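Putative gdp-fucose protein o-fucosyltransferase 1 (Caenorhabditis elegans, PDB 3ZY6) is a putative protein O-fucosyltransferase of the GT-B clan, bound here to guanosine-5'-diphosphate-beta-L-fucopyranose. Local coordinates at residues F213-L218 / S282-S287. Numbering follows the deposited sequence.
Sequences FVAVHL and SVFVAS. With GFB (guanosine-5'-diphosphate-beta-L-fucopyranose), chain B.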
loop_
_atom_site.group_PDB
_atom_site.type_symbol
_atom_site.label_atom_id
_atom_site.label_comp_id
_atom_site.label_asym_id
_atom_site.label_seq_id
_atom_site.Cartn_x
_atom_site.Cartn_y
_atom_site.Cartn_z
ATOM N N PHE A 213 -8.724 35.671 24.850
ATOM C CA PHE A 213 -8.072 34.459 25.390
ATOM C C PHE A 213 -7.077 33.760 24.448
ATOM O O PHE A 213 -7.263 33.724 23.219
ATOM C CB PHE A 213 -9.090 33.482 26.018
ATOM C CG PHE A 213 -9.829 32.577 25.033
ATOM C CD1 PHE A 213 -11.038 32.983 24.476
ATOM C CD2 PHE A 213 -9.366 31.305 24.735
ATOM C CE1 PHE A 213 -11.751 32.141 23.607
ATOM C CE2 PHE A 213 -10.088 30.430 23.870
ATOM C CZ PHE A 213 -11.291 30.865 23.314
ATOM N N VAL A 214 -5.978 33.282 25.028
ATOM C CA VAL A 214 -5.040 32.425 24.327
ATOM C C VAL A 214 -5.469 30.969 24.560
ATOM O O VAL A 214 -5.653 30.548 25.705
ATOM C CB VAL A 214 -3.588 32.540 24.882
ATOM C CG1 VAL A 214 -2.631 31.517 24.161
ATOM C CG2 VAL A 214 -3.063 33.945 24.787
ATOM N N ALA A 215 -5.611 30.197 23.492
ATOM C CA ALA A 215 -5.786 28.740 23.653
ATOM C C ALA A 215 -4.542 27.993 23.225
ATOM O O ALA A 215 -3.905 28.334 22.218
ATOM C CB ALA A 215 -7.023 28.234 22.886
ATOM N N VAL A 216 -4.158 27.004 24.030
ATOM C CA VAL A 216 -2.969 26.196 23.750
ATOM C C VAL A 216 -3.330 24.709 23.650
ATOM O O VAL A 216 -4.226 24.205 24.342
ATOM C CB VAL A 216 -1.830 26.402 24.788
ATOM C CG1 VAL A 216 -1.485 27.875 24.953
ATOM C CG2 VAL A 216 -2.250 25.823 26.165
ATOM N N HIS A 217 -2.652 24.040 22.732
ATOM C CA HIS A 217 -2.703 22.603 22.624
ATOM C C HIS A 217 -1.406 21.986 23.192
ATOM O O HIS A 217 -0.304 22.233 22.709
ATOM C CB HIS A 217 -3.038 22.144 21.187
ATOM C CG HIS A 217 -3.080 20.653 21.036
ATOM N ND1 HIS A 217 -2.524 19.986 19.963
ATOM C CD2 HIS A 217 -3.578 19.695 21.857
ATOM C CE1 HIS A 217 -2.686 18.682 20.125
ATOM N NE2 HIS A 217 -3.316 18.477 21.272
ATOM N N LEU A 218 -1.553 21.216 24.255
ATOM C CA LEU A 218 -0.406 20.591 24.908
ATOM C C LEU A 218 -0.479 19.104 24.645
ATOM O O LEU A 218 -1.273 18.398 25.259
ATOM C CB LEU A 218 -0.421 20.855 26.405
ATOM C CG LEU A 218 -0.419 22.309 26.893
ATOM C CD1 LEU A 218 -0.330 22.291 28.448
ATOM C CD2 LEU A 218 0.756 23.114 26.249
ATOM N N SER A 282 -7.426 35.419 29.922
ATOM C CA SER A 282 -7.526 34.019 30.332
ATOM C C SER A 282 -6.752 33.170 29.339
ATOM O O SER A 282 -6.399 33.619 28.256
ATOM C CB SER A 282 -8.992 33.539 30.372
ATOM O OG SER A 282 -9.560 33.625 29.070
ATOM N N VAL A 283 -6.528 31.922 29.726
ATOM C CA VAL A 283 -5.921 30.920 28.892
ATOM C C VAL A 283 -6.808 29.669 28.934
ATOM O O VAL A 283 -7.361 29.295 29.982
ATOM C CB VAL A 283 -4.465 30.592 29.344
ATOM C CG1 VAL A 283 -3.842 29.417 28.543
ATOM C CG2 VAL A 283 -3.552 31.821 29.216
ATOM N N PHE A 284 -6.971 29.070 27.763
ATOM C CA PHE A 284 -7.582 27.765 27.601
ATOM C C PHE A 284 -6.525 26.727 27.231
ATOM O O PHE A 284 -5.714 26.945 26.309
ATOM C CB PHE A 284 -8.624 27.801 26.476
ATOM C CG PHE A 284 -9.293 26.458 26.230
ATOM C CD1 PHE A 284 -10.144 25.910 27.193
ATOM C CD2 PHE A 284 -9.046 25.724 25.055
ATOM C CE1 PHE A 284 -10.758 24.673 26.993
ATOM C CE2 PHE A 284 -9.666 24.474 24.843
ATOM C CZ PHE A 284 -10.518 23.943 25.823
ATOM N N VAL A 285 -6.590 25.584 27.919
ATOM C CA VAL A 285 -5.688 24.455 27.687
ATOM C C VAL A 285 -6.456 23.229 27.240
ATOM O O VAL A 285 -7.402 22.788 27.902
ATOM C CB VAL A 285 -4.866 24.032 28.938
ATOM C CG1 VAL A 285 -3.915 22.875 28.573
ATOM C CG2 VAL A 285 -4.059 25.206 29.496
ATOM N N ALA A 286 -6.039 22.708 26.097
ATOM C CA ALA A 286 -6.461 21.418 25.624
ATOM C C ALA A 286 -5.247 20.499 25.677
ATOM O O ALA A 286 -4.171 20.836 25.176
ATOM C CB ALA A 286 -6.980 21.538 24.219
ATOM N N SER A 287 -5.412 19.340 26.301
ATOM C CA SER A 287 -4.315 18.395 26.444
ATOM C C SER A 287 -4.809 16.968 26.320
ATOM O O SER A 287 -5.931 16.658 26.726
ATOM C CB SER A 287 -3.627 18.557 27.800
ATOM O OG SER A 287 -2.358 17.933 27.767
HETATM O O1P GFB B . -5.862 13.386 16.695
HETATM P P GFB B . -4.599 12.668 16.306
HETATM O O3P GFB B . -4.601 11.843 15.022
HETATM O O2P GFB B . -3.467 13.818 16.303
HETATM O "O5'" GFB B . -4.193 11.711 17.543
HETATM P P1 GFB B . -1.865 13.686 16.410
HETATM C "C5'" GFB B . -4.148 12.295 18.840
HETATM C "C4'" GFB B . -5.384 11.855 19.615
HETATM O "O4'" GFB B . -5.073 11.933 20.994
HETATM C "C3'" GFB B . -6.574 12.785 19.425
HETATM C "C1'" GFB B . -6.084 12.640 21.713
HETATM O "O3'" GFB B . -7.420 12.392 18.340
HETATM C "C2'" GFB B . -7.272 12.658 20.759
HETATM O "O2'" GFB B . -7.982 11.415 20.827
HETATM N N9 GFB B . -5.738 14.069 21.948
HETATM C C8 GFB B . -4.711 14.797 21.452
HETATM C C4 GFB B . -6.497 14.864 22.686
HETATM N N7 GFB B . -4.802 16.059 21.908
HETATM C C5 GFB B . -5.928 16.126 22.661
HETATM C C6 GFB B . -6.564 17.126 23.381
HETATM O O6 GFB B . -6.081 18.277 23.407
HETATM N N1 GFB B . -7.688 16.839 24.087
HETATM C C2 GFB B . -8.230 15.607 24.073
HETATM N N2 GFB B . -9.368 15.333 24.755
HETATM N N3 GFB B . -7.639 14.621 23.383
HETATM C C1 GFB B . -0.814 11.245 16.117
HETATM C C2A GFB B . -1.625 10.024 15.712
HETATM O O1 GFB B . -1.687 12.131 16.824
HETATM O O5 GFB B . 0.252 10.817 16.986
HETATM C C3 GFB B . -0.734 9.017 14.977
HETATM O O2 GFB B . -2.835 10.314 15.003
HETATM C C4A GFB B . 0.261 8.529 16.030
HETATM O O3 GFB B . -1.535 7.932 14.452
HETATM C C5A GFB B . 1.076 9.695 16.586
HETATM O O4 GFB B . -0.464 7.917 17.115
HETATM C C6A GFB B . 1.922 9.222 17.775
HETATM O O1X GFB B . -1.302 13.918 15.024
HETATM O O2X GFB B . -1.498 14.564 17.575
#
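Leu218 and Val285 meet obliquely on one face of a parallel strand pair, the leucine's CD1 lying 3.6 Å from the valine's CG1. The other branch of Val285, CG2, touches Val216 CG2 at 3.8 Å, so its two methyls serve different neighbours on strand 213-218. Helices 264-278 and 293-300 cover this aliphatic face. On the opposite face Phe213 and Phe284 extend side by side, yet the rings do not stack: Phe213 CE2 reaches Phe284 CB at 4.0 Å. Ala215 CB sits in the plane of the Phe284 ring, at its edge, 3.9 Å from Phe284 CD2. Here helix 315-323 packs against Ala215, Phe284 and Ala286.

The strands run at 19°, and the backbone bonds straighten toward their C-terminal ends, where Ala286 N to Val216 O and Leu218 N to Ala286 O both have N-H...O angles of 176°. Beyond them, Ser287 OG donates to Leu218 O at 2.8 Å, a side-chain bond tilted from the carbonyl plane.

His217 NE2 donates to N7 of the bound guanine at 2.9 Å; a chi1 of 179° lays the ring over the face carrying Ala286, level with the C-terminal strand ends. Because ND1 is hydrogen-bonded to Ser337, both ring nitrogens are engaged, which should fix the imidazole's rotation. Backbone bonds thus join the strands, apolar side chains bury them between helices, and the polar C-terminal ends form part of the nucleotide pocket, as in GT-B folds.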